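5-formyl-3-hydroxy-2-methylpyridine 4-carboxylate 5-dehydrogenase (Mesorhizobium japonicum MAFF 303099, PDB 4OM8) catalyses the NAD(+)-dependent oxidation of 5-formyl-3-hydroxy-2-methylpyridine-4-carboxylate in vitamin B6 breakdown, and can also reduce the same aldehyde with NADH to 4-pyridoxate. Local coordinates at residues Thr12-Met17 and Trp138-His143; Ala19-Arg23 and Ala48-Asp53; Ile38-Arg42 and Arg68-Asp72; Pro146-Ala152 and Leu173-Val178. One frame throughout, in Å; residues are numbered along the deposited sequence. Where two conformers were deposited one is given.

Contact 1: residues Thr12-Met17 and Trp138-His143; sequences TMGPGM and WSNPPH. With NAD (nicotinamide-adenine-dinucleotide), chain C.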
# COMPACT_ATOMS: atom_id res chain seq x y z
N THR A 12 6.44 22.75 -1.82
CA THR A 12 5.67 21.60 -2.27
C THR A 12 4.31 21.46 -1.59
O THR A 12 3.30 21.22 -2.26
CB THR A 12 6.48 20.32 -2.05
OG1 THR A 12 7.69 20.41 -2.82
CG2 THR A 12 5.70 19.08 -2.45
N MET A 13 4.29 21.63 -0.27
CA MET A 13 3.07 21.34 0.51
C MET A 13 2.13 22.52 0.67
O MET A 13 1.01 22.36 1.16
CB MET A 13 3.45 20.81 1.89
CG MET A 13 4.14 19.47 1.87
SD MET A 13 3.07 18.19 1.20
CE MET A 13 1.95 17.93 2.56
N GLY A 14 2.57 23.71 0.28
CA GLY A 14 1.84 24.93 0.62
C GLY A 14 0.58 25.26 -0.18
O GLY A 14 -0.49 25.45 0.40
N PRO A 15 0.70 25.38 -1.50
CA PRO A 15 -0.42 25.82 -2.34
C PRO A 15 -1.65 24.92 -2.26
O PRO A 15 -2.76 25.43 -2.15
CB PRO A 15 0.17 25.80 -3.74
CG PRO A 15 1.61 26.08 -3.51
CD PRO A 15 1.96 25.34 -2.27
N GLY A 16 -1.46 23.61 -2.31
CA GLY A 16 -2.59 22.70 -2.22
C GLY A 16 -3.25 22.73 -0.85
O GLY A 16 -4.47 22.60 -0.72
N MET A 17 -2.43 22.88 0.18
CA MET A 17 -2.92 23.02 1.55
C MET A 17 -3.82 24.26 1.67
O MET A 17 -4.92 24.20 2.25
CB MET A 17 -1.75 23.11 2.52
CG MET A 17 -2.18 23.08 3.97
SD MET A 17 -0.82 23.44 5.10
CE MET A 17 0.27 22.05 4.79
N TRP A 138 0.29 16.68 7.05
CA TRP A 138 -0.37 16.42 5.78
C TRP A 138 0.47 15.48 4.93
O TRP A 138 1.61 15.17 5.28
CB TRP A 138 -0.59 17.72 5.03
CG TRP A 138 -1.48 18.73 5.71
CD1 TRP A 138 -1.25 19.37 6.91
CD2 TRP A 138 -2.71 19.25 5.21
NE1 TRP A 138 -2.29 20.24 7.19
CE2 TRP A 138 -3.19 20.18 6.15
CE3 TRP A 138 -3.45 19.01 4.04
CZ2 TRP A 138 -4.39 20.88 5.97
CZ3 TRP A 138 -4.65 19.69 3.87
CH2 TRP A 138 -5.10 20.62 4.82
N SER A 139 -0.10 15.02 3.82
CA SER A 139 0.62 14.18 2.88
C SER A 139 0.62 14.79 1.48
O SER A 139 -0.29 15.54 1.13
CB SER A 139 0.02 12.77 2.84
OG SER A 139 0.24 12.07 4.06
N ASN A 140 1.64 14.48 0.68
CA ASN A 140 1.76 15.05 -0.66
C ASN A 140 1.02 14.20 -1.68
O ASN A 140 1.24 12.99 -1.73
CB ASN A 140 3.24 15.16 -1.03
CG ASN A 140 3.45 15.85 -2.36
OD1 ASN A 140 2.77 16.81 -2.70
ND2 ASN A 140 4.43 15.36 -3.12
N PRO A 141 0.14 14.81 -2.49
CA PRO A 141 -0.25 16.22 -2.56
C PRO A 141 -1.32 16.56 -1.52
O PRO A 141 -2.28 15.81 -1.36
CB PRO A 141 -0.80 16.38 -4.00
CG PRO A 141 -0.41 15.08 -4.71
CD PRO A 141 -0.43 14.05 -3.62
N PRO A 142 -1.17 17.69 -0.84
CA PRO A 142 -2.02 17.98 0.33
C PRO A 142 -3.49 18.25 -0.01
O PRO A 142 -4.33 18.12 0.88
CB PRO A 142 -1.36 19.21 0.94
CG PRO A 142 -0.67 19.87 -0.22
CD PRO A 142 -0.15 18.74 -1.06
N HIS A 143 -3.79 18.62 -1.25
CA HIS A 143 -5.17 18.84 -1.64
C HIS A 143 -5.81 17.55 -2.16
O HIS A 143 -7.01 17.52 -2.44
CB HIS A 143 -5.26 19.96 -2.69
CG HIS A 143 -4.36 19.77 -3.87
ND1 HIS A 143 -2.99 19.61 -3.75
CD2 HIS A 143 -4.62 19.75 -5.20
CE1 HIS A 143 -2.46 19.48 -4.95
NE2 HIS A 143 -3.42 19.56 -5.84
PA NAD C . 9.83 22.83 0.54
O1A NAD C . 11.34 22.86 0.68
O2A NAD C . 9.18 22.44 -0.77
O5B NAD C . 9.28 24.28 0.96
C5B NAD C . 9.77 24.99 2.09
C4B NAD C . 9.40 26.45 1.92
O4B NAD C . 9.67 27.16 3.13
C3B NAD C . 10.22 27.11 0.81
O3B NAD C . 9.35 27.70 -0.16
C2B NAD C . 11.05 28.15 1.55
O2B NAD C . 11.33 29.34 0.79
C1B NAD C . 10.18 28.45 2.75
N9A NAD C . 10.86 29.05 3.91
C8A NAD C . 12.11 28.83 4.36
N7A NAD C . 12.35 29.55 5.47
C5A NAD C . 11.24 30.25 5.76
C6A NAD C . 10.82 31.21 6.80
N6A NAD C . 11.66 31.59 7.79
N1A NAD C . 9.56 31.71 6.72
C2A NAD C . 8.72 31.35 5.74
N3A NAD C . 9.04 30.48 4.76
C4A NAD C . 10.26 29.92 4.73
O3 NAD C . 9.28 21.94 1.78
PN NAD C . 7.96 21.03 1.80
O1N NAD C . 8.23 19.73 1.06
O2N NAD C . 6.72 21.82 1.44
O5D NAD C . 7.87 20.66 3.36
C5D NAD C . 7.63 21.66 4.36
C4D NAD C . 7.44 20.94 5.69
O4D NAD C . 6.41 19.97 5.52
C3D NAD C . 8.67 20.16 6.11
O3D NAD C . 8.68 20.12 7.54
C2D NAD C . 8.42 18.75 5.60
O2D NAD C . 9.06 17.76 6.41
C1D NAD C . 6.91 18.65 5.75
N1N NAD C . 6.26 17.71 4.82
C2N NAD C . 6.72 17.47 3.58
C3N NAD C . 6.04 16.58 2.74
C7N NAD C . 6.53 16.24 1.35
O7N NAD C . 7.19 17.03 0.69
N7N NAD C . 6.21 15.04 0.88
C4N NAD C . 4.89 15.95 3.19
C5N NAD C . 4.43 16.23 4.47
C6N NAD C . 5.14 17.12 5.26
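Met17 lies over one face of the Trp138 indole. Its CG sits 3.7 Å from the centroid of the Trp138 six-membered ring, 13° off the normal, a CH-pi contact. Its SD stands over the five-membered ring, a Met-aromatic contact. CG is anti to the backbone N (chi1 -173°), and a bend at chi3 folds CE back over CD1 of Trp138. A serine in place of Trp138 would probably leave the Met17 thioether without its aromatic bed.

Met13 bends at chi2 and chi3, which brings CE into apolar contact with Trp138 CB at 3.5 Å and SD to 3.5 Å from NAD C4N. Its thioether touches both the nicotinamide ring and the loop, which itself meets the ring through Trp138 O. Against backbone, Pro142 CG presses on Met13 O at 3.3 Å. Gly16 lets His143 come close: a CB there would clash with ND1.

Two backbone amides hold the pyrophosphate. Thr12 N donates to NAD O2A and Met13 N to NAD O2N, both at 3.0 Å. This is consistent with a Rossmann glycine-rich turn, which includes Gly14.

Helix 14-23 thus packs on the loop between strands 133-137 and 147-151, and Pro15 and His143 both rest on helix 35-54.

Contact 2: residues Ala19-Arg23 and Ala48-Asp53; sequences ARLAR and AETVLD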
# COMPACT_ATOMS: atom_id res chain seq x y z
N ALA A 19 -5.33 25.96 -0.77
CA ALA A 19 -6.54 25.78 -1.57
C ALA A 19 -7.56 24.89 -0.85
O ALA A 19 -8.75 25.19 -0.83
CB ALA A 19 -6.19 25.20 -2.92
N ARG A 20 -7.09 23.80 -0.25
CA ARG A 20 -8.00 22.84 0.35
C ARG A 20 -8.66 23.42 1.58
O ARG A 20 -9.85 23.18 1.83
CB ARG A 20 -7.29 21.53 0.72
CG ARG A 20 -8.22 20.49 1.34
CD ARG A 20 -9.31 20.14 0.35
NE ARG A 20 -10.31 19.20 0.87
CZ ARG A 20 -11.40 19.56 1.54
NH1 ARG A 20 -11.63 20.85 1.81
NH2 ARG A 20 -12.27 18.64 1.93
N LEU A 21 -7.89 24.16 2.38
CA LEU A 21 -8.46 24.79 3.55
C LEU A 21 -9.47 25.87 3.17
O LEU A 21 -10.54 25.96 3.78
CB LEU A 21 -7.34 25.39 4.41
CG LEU A 21 -6.46 24.34 5.09
CD1 LEU A 21 -5.22 24.99 5.70
CD2 LEU A 21 -7.24 23.60 6.18
N ALA A 22 -9.16 26.67 2.17
CA ALA A 22 -10.10 27.69 1.73
C ALA A 22 -11.38 27.08 1.18
O ALA A 22 -12.47 27.63 1.36
CB ALA A 22 -9.47 28.58 0.68
N ARG A 23 -11.25 25.94 0.51
CA ARG A 23 -12.42 25.27 -0.05
C ARG A 23 -13.36 24.81 1.08
O ARG A 23 -14.56 24.63 0.87
CB ARG A 23 -11.98 24.08 -0.92
CG ARG A 23 -13.09 23.41 -1.74
CD ARG A 23 -13.68 24.35 -2.77
NE ARG A 23 -12.70 24.75 -3.78
CZ ARG A 23 -12.67 24.25 -5.02
NH1 ARG A 23 -13.54 23.33 -5.39
NH2 ARG A 23 -11.75 24.67 -5.88
N ALA A 48 -4.39 23.49 -8.38
CA ALA A 48 -5.00 22.83 -7.23
C ALA A 48 -6.50 23.09 -7.14
O ALA A 48 -7.27 22.19 -6.79
CB ALA A 48 -4.30 23.27 -5.94
N GLU A 49 -6.94 24.31 -7.46
CA GLU A 49 -8.37 24.62 -7.44
C GLU A 49 -9.17 23.75 -8.43
O GLU A 49 -10.26 23.27 -8.11
CB GLU A 49 -8.61 26.10 -7.77
CG GLU A 49 -7.95 27.06 -6.78
CD GLU A 49 -8.66 27.13 -5.44
OE1 GLU A 49 -9.71 26.47 -5.28
OE2 GLU A 49 -8.17 27.86 -4.55
N THR A 50 -8.60 23.54 -9.61
CA THR A 50 -9.20 22.68 -10.62
C THR A 50 -9.27 21.22 -10.13
O THR A 50 -10.27 20.52 -10.36
CB THR A 50 -8.42 22.77 -11.93
OG1 THR A 50 -8.37 24.15 -12.35
CG2 THR A 50 -9.09 21.94 -13.03
N VAL A 51 -8.23 20.77 -9.44
CA VAL A 51 -8.19 19.42 -8.90
C VAL A 51 -9.29 19.26 -7.85
O VAL A 51 -9.98 18.25 -7.80
CB VAL A 51 -6.81 19.10 -8.31
CG1 VAL A 51 -6.87 17.86 -7.40
CG2 VAL A 51 -5.80 18.91 -9.43
N LEU A 52 -9.48 20.29 -7.03
CA LEU A 52 -10.54 20.22 -6.03
C LEU A 52 -11.91 20.11 -6.70
O LEU A 52 -12.79 19.40 -6.23
CB LEU A 52 -10.49 21.45 -5.12
CG LEU A 52 -9.26 21.54 -4.22
CD1 LEU A 52 -9.35 22.80 -3.37
CD2 LEU A 52 -9.19 20.34 -3.32
N ASP A 53 -12.08 20.81 -7.82
CA ASP A 53 -13.32 20.69 -8.60
C ASP A 53 -13.50 19.25 -9.08
O ASP A 53 -14.58 18.68 -8.98
CB ASP A 53 -13.31 21.62 -9.81
CG ASP A 53 -13.36 23.09 -9.43
OD1 ASP A 53 -13.75 23.41 -8.28
OD2 ASP A 53 -13.03 23.93 -10.30
O HOH W 1 -10.19 26.74 -2.63
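Arg23 reaches across to two acidic side chains one turn apart on helix 35-54, Glu49 and Asp53, in a salt-bridge network. Its NH2 meets Glu49 OE1 at 2.8 Å in a nearly straight salt bridge (171°), with guanidinium and carboxylate almost coplanar. NH1 makes the second, to Asp53 OD1 at 2.9 Å, from 22° out of the guanidinium plane. NH2 also donates to Glu49 O at 3.0 Å. That oxygen takes the helical bond from Asp53 N on the opposite face of its plane. Two bends, at chi2 and chi3, curl the arginine so that Leu52 CB lies over one guanidinium face, 3.5 Å from CZ.

This contact joins helices 14-23 and 35-54 of the Rossmann domain. The short segments cross at -51°, with axes 10.1 Å apart. Small residues sit at the close end, where Ala19 CB touches Ala48 CB at 4.1 Å. Leu52 CD1 packs against Ala19 O, and its CD2 against Arg20 CD.

A water bridges the two helices further. It donates to Ala19 O and to Glu49 OE1, and accepts a weak bond from Arg23 NE. Beyond this, Ile57 O takes a bond from Arg23 NH1, and Ile171 O takes one from Arg20 NH2.

Contact 3: residues Ile38-Arg42 and Arg68-Asp72; sequences IERAR and RFTDD
Helix 35-54 and strand 66-70 belong to one beta-alpha-beta unit of the Rossmann fold, and here the helix packs on the edge strand through Phe69. The two run nearly antiparallel, at 166° with short-segment axes 9.7 Å apart. Ala41 CB touches Phe69 CE2 at 3.5 Å. Ala41 O and Arg42 N lie at the ring edge, in its plane. Ile38 CG2 packs on Phe69 CB at 3.9 Å. The other branch of Ile38 reaches along the strand, with CD1 3.5 Å from Thr70 O.

Arg42 runs extended from CG to NE and slides past the ring in the opposite direction. Phe69 CD2 lies over one face of its guanidinium, 3.7 Å from NH1. The two planes are 41° apart, so this is no flat stack. A water in the guanidinium plane accepts from Arg42 NH1 at 2.9 Å and from Phe69 N at 2.8 Å, tying the helix to the strand backbone.

Further along the chain, Thr70 OG1 accepts from Asp72 N in an ST turn, and it also bonds to Asp75. Asp72 OD1 caps Asp75 N at the start of helix 73-77. Strand 27-31 lies alongside strand 66-70, and Phe69 also touches Ala30 and Leu10.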
# COMPACT_ATOMS: atom_id res chain seq x y z
N ILE A 38 6.73 32.34 -3.76
CA ILE A 38 5.38 32.88 -3.79
C ILE A 38 4.86 32.85 -5.22
O ILE A 38 3.71 32.48 -5.46
CB ILE A 38 5.33 34.30 -3.21
CG1 ILE A 38 5.64 34.24 -1.72
CG2 ILE A 38 3.96 34.93 -3.45
CD1 ILE A 38 5.47 35.56 -0.98
N GLU A 39 5.70 33.21 -6.19
CA GLU A 39 5.33 33.21 -7.60
C GLU A 39 4.99 31.81 -8.10
O GLU A 39 4.01 31.59 -8.81
CB GLU A 39 6.45 33.80 -8.45
CG GLU A 39 6.82 35.24 -8.10
CD GLU A 39 8.11 35.69 -8.76
OE1 GLU A 39 8.54 35.04 -9.74
OE2 GLU A 39 8.71 36.68 -8.28
N ARG A 40 5.84 30.85 -7.73
CA ARG A 40 5.61 29.46 -8.12
C ARG A 40 4.30 28.96 -7.51
O ARG A 40 3.56 28.20 -8.14
CB ARG A 40 6.78 28.56 -7.69
CG ARG A 40 8.04 28.72 -8.53
CD ARG A 40 9.06 27.60 -8.27
NE ARG A 40 9.58 27.63 -6.90
CZ ARG A 40 10.64 28.32 -6.52
NH1 ARG A 40 11.32 29.05 -7.40
NH2 ARG A 40 11.04 28.29 -5.26
N ALA A 41 4.01 29.40 -6.29
CA ALA A 41 2.81 28.97 -5.59
C ALA A 41 1.53 29.42 -6.28
O ALA A 41 0.50 28.77 -6.15
CB ALA A 41 2.84 29.48 -4.15
N ARG A 42 1.58 30.52 -7.03
CA ARG A 42 0.39 30.97 -7.74
C ARG A 42 -0.05 29.98 -8.81
O ARG A 42 -1.22 29.63 -8.87
CB ARG A 42 0.60 32.36 -8.34
CG ARG A 42 0.76 33.41 -7.28
CD ARG A 42 0.61 34.81 -7.82
NE ARG A 42 1.13 35.77 -6.86
CZ ARG A 42 0.50 36.17 -5.77
NH1 ARG A 42 -0.72 35.71 -5.48
NH2 ARG A 42 1.08 37.03 -4.96
N ARG A 68 -5.01 34.17 0.05
CA ARG A 68 -4.18 35.32 -0.33
C ARG A 68 -2.74 35.06 0.05
O ARG A 68 -2.47 34.54 1.13
CB ARG A 68 -4.68 36.60 0.34
CG ARG A 68 -3.84 37.83 0.04
CD ARG A 68 -4.51 39.10 0.55
NE ARG A 68 -4.66 39.18 2.01
CZ ARG A 68 -3.71 39.65 2.83
NH1 ARG A 68 -2.54 40.02 2.33
NH2 ARG A 68 -3.92 39.71 4.13
N PHE A 69 -1.81 35.41 -0.84
CA PHE A 69 -0.38 35.33 -0.56
C PHE A 69 0.17 36.70 -0.21
O PHE A 69 -0.21 37.72 -0.80
CB PHE A 69 0.40 34.78 -1.77
CG PHE A 69 0.06 33.35 -2.14
CD1 PHE A 69 -0.53 32.50 -1.22
CD2 PHE A 69 0.37 32.87 -3.39
CE1 PHE A 69 -0.83 31.20 -1.56
CE2 PHE A 69 0.07 31.56 -3.74
CZ PHE A 69 -0.53 30.73 -2.82
N THR A 70 1.10 36.73 0.73
CA THR A 70 1.72 37.99 1.14
C THR A 70 3.21 37.79 1.45
O THR A 70 3.65 36.68 1.79
CB THR A 70 1.01 38.60 2.38
OG1 THR A 70 1.59 39.87 2.69
CG2 THR A 70 1.11 37.68 3.59
N ASP A 71 3.99 38.87 1.32
CA ASP A 71 5.42 38.83 1.64
C ASP A 71 5.72 39.47 3.00
O ASP A 71 6.88 39.76 3.33
CB ASP A 71 6.24 39.51 0.53
CG ASP A 71 6.06 41.02 0.51
OD1 ASP A 71 5.02 41.52 0.99
OD2 ASP A 71 6.97 41.72 0.01
N ASP A 72 4.67 39.70 3.78
CA ASP A 72 4.80 40.30 5.10
C ASP A 72 4.24 39.35 6.14
O ASP A 72 3.04 39.09 6.16
CB ASP A 72 4.09 41.65 5.16
CG ASP A 72 4.36 42.40 6.44
OD1 ASP A 72 3.77 42.04 7.47
OD2 ASP A 72 5.19 43.33 6.41
O HOH W 2 -2.65 36.39 -3.36

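Contact 4: residues Pro146-Ala152 and Leu173-Val178; sequences PMIEVIA and LLPVVV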
# COMPACT_ATOMS: atom_id res chain seq x y z
N PRO A 146 -6.50 12.66 1.50
CA PRO A 146 -7.51 13.22 2.42
C PRO A 146 -7.24 13.01 3.91
O PRO A 146 -8.01 13.48 4.75
CB PRO A 146 -8.79 12.49 2.01
CG PRO A 146 -8.30 11.13 1.57
CD PRO A 146 -6.95 11.39 0.89
N MET A 147 -6.15 12.31 4.21
CA MET A 147 -5.83 11.93 5.57
C MET A 147 -4.75 12.83 6.15
O MET A 147 -3.74 13.09 5.49
CB MET A 147 -5.39 10.46 5.59
CG MET A 147 -5.07 9.88 6.97
SD MET A 147 -3.43 10.29 7.61
CE MET A 147 -2.32 9.69 6.33
N ILE A 148 -4.98 13.31 7.37
CA ILE A 148 -4.04 14.15 8.10
C ILE A 148 -3.81 13.59 9.48
O ILE A 148 -4.77 13.25 10.18
CB ILE A 148 -4.57 15.60 8.21
CG1 ILE A 148 -4.76 16.21 6.82
CG2 ILE A 148 -3.63 16.46 9.03
CD1 ILE A 148 -5.55 17.52 6.82
N GLU A 149 -2.54 13.47 9.88
CA GLU A 149 -2.19 13.04 11.23
C GLU A 149 -2.18 14.21 12.20
O GLU A 149 -1.64 15.27 11.89
CB GLU A 149 -0.82 12.36 11.25
CG GLU A 149 -0.75 11.05 10.46
CD GLU A 149 0.65 10.50 10.46
OE1 GLU A 149 1.54 11.15 9.89
OE2 GLU A 149 0.84 9.41 11.05
N VAL A 150 -2.76 14.01 13.38
CA VAL A 150 -2.75 15.02 14.44
C VAL A 150 -1.94 14.47 15.61
O VAL A 150 -2.29 13.41 16.15
CB VAL A 150 -4.18 15.37 14.89
CG1 VAL A 150 -4.14 16.51 15.89
CG2 VAL A 150 -5.03 15.77 13.68
N ILE A 151 -0.85 15.14 15.97
CA ILE A 151 0.09 14.59 16.95
C ILE A 151 0.41 15.52 18.11
O ILE A 151 1.08 16.54 17.94
CB ILE A 151 1.43 14.21 16.30
CG1 ILE A 151 1.20 13.46 14.97
CG2 ILE A 151 2.27 13.37 17.26
CD1 ILE A 151 1.41 14.32 13.72
N ALA A 152 0.00 15.12 19.31
CA ALA A 152 0.41 15.86 20.49
C ALA A 152 1.88 15.65 20.83
O ALA A 152 2.39 14.53 20.79
CB ALA A 152 -0.44 15.46 21.67
N LEU A 173 -12.38 16.16 5.69
CA LEU A 173 -11.14 15.40 5.62
C LEU A 173 -11.09 14.36 6.73
O LEU A 173 -12.01 14.27 7.54
CB LEU A 173 -9.93 16.34 5.67
CG LEU A 173 -9.79 17.18 4.40
CD1 LEU A 173 -8.62 18.16 4.54
CD2 LEU A 173 -9.62 16.28 3.17
N LEU A 174 -10.04 13.55 6.74
CA LEU A 174 -9.96 12.39 7.62
C LEU A 174 -8.80 12.51 8.58
O LEU A 174 -7.66 12.20 8.24
CB LEU A 174 -9.83 11.12 6.79
CG LEU A 174 -10.85 10.92 5.67
CD1 LEU A 174 -10.48 9.71 4.83
CD2 LEU A 174 -12.24 10.73 6.25
N PRO A 175 -9.08 12.97 9.80
CA PRO A 175 -7.98 13.08 10.77
C PRO A 175 -7.71 11.77 11.46
O PRO A 175 -8.63 11.00 11.70
CB PRO A 175 -8.52 14.10 11.77
CG PRO A 175 -10.00 13.84 11.79
CD PRO A 175 -10.37 13.36 10.39
N VAL A 176 -6.44 11.51 11.77
CA VAL A 176 -6.11 10.39 12.65
C VAL A 176 -5.24 10.90 13.78
O VAL A 176 -4.27 11.62 13.57
CB VAL A 176 -5.42 9.23 11.90
CG1 VAL A 176 -6.35 8.62 10.86
CG2 VAL A 176 -4.12 9.67 11.26
N VAL A 177 -5.63 10.55 15.00
CA VAL A 177 -4.91 11.00 16.17
C VAL A 177 -3.78 10.02 16.51
O VAL A 177 -4.01 8.82 16.70
CB VAL A 177 -5.86 11.16 17.37
CG1 VAL A 177 -5.09 11.50 18.62
CG2 VAL A 177 -6.89 12.27 17.08
N VAL A 178 -2.57 10.56 16.56
CA VAL A 178 -1.38 9.80 16.90
C VAL A 178 -1.10 10.10 18.36
O VAL A 178 -0.85 11.24 18.73
CB VAL A 178 -0.20 10.18 16.01
CG1 VAL A 178 1.10 9.44 16.45
CG2 VAL A 178 -0.54 9.88 14.54
O HOH W 3 -2.21 13.44 19.47
O HOH W 4 0.97 12.13 20.78
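Ile151 has CG1 anti to its carbonyl carbon (chi1 -44°), which lays that branch beside Val178, CG1 to CB 3.7 Å. Replacing Ile151 by glycine would probably open a gap beside Val178 CB. Glu149 extends beyond CG (chi2 177°). Its CG rests 3.7 Å from Val176 CG2, and OE2 passes Val178 CG2 at 3.8 Å. Met147 bends at chi2 and chi3 and brings SD to the same Val176 methyl.

Strands 147-151 and 174-178 are parallel neighbours in the sheet, joined through helix 158-170 as a beta-alpha-beta crossover. Five bonds form the ladder. Leu174 N donates to Pro146 O and Val176 N to Ile148 O. Ile148 N donates to Leu174 O at 3.0 Å, from above the carbonyl plane. Val150 N to Val176 O and Val178 N to Val150 O complete the set. Two waters bridge Ala152 and Val178 O.

On the face bearing Ile148 and Val150, Ile148 CD1 meets Leu173 CD1, from just before the strand, at 3.9 Å, and both residues touch Ile168. Glu149 OE1 bonds to His137, a residue inferred to matter for catalysis, and OE2 accepts from Val186 N and Glu187 N. Trp218 of the second subunit packs on Pro146, Met147 and Leu174.

How the contacts relate
All four contacts lie in the NAD-binding domain. Contacts 1 and 2 share helix 14-23, and contacts 2 and 3 share helix 35-54. Contacts 3 and 4 reach the same eight-stranded sheet at its two outermost strands, with centres about 27 Å apart. Along the chain, contacts 2 and 3 are nested inside the loop closed by contact 1 and cross each other; contact 4 follows. Contact 1 touches each of the others: His143 packs on Ala48, Pro15 on Ala41 and Trp138 on Ile148. The cofactor site of contact 1 is thus joined by direct packing to helix 35-54 and to strand 147-151. Contacts 1 and 4 both also meet the second subunit.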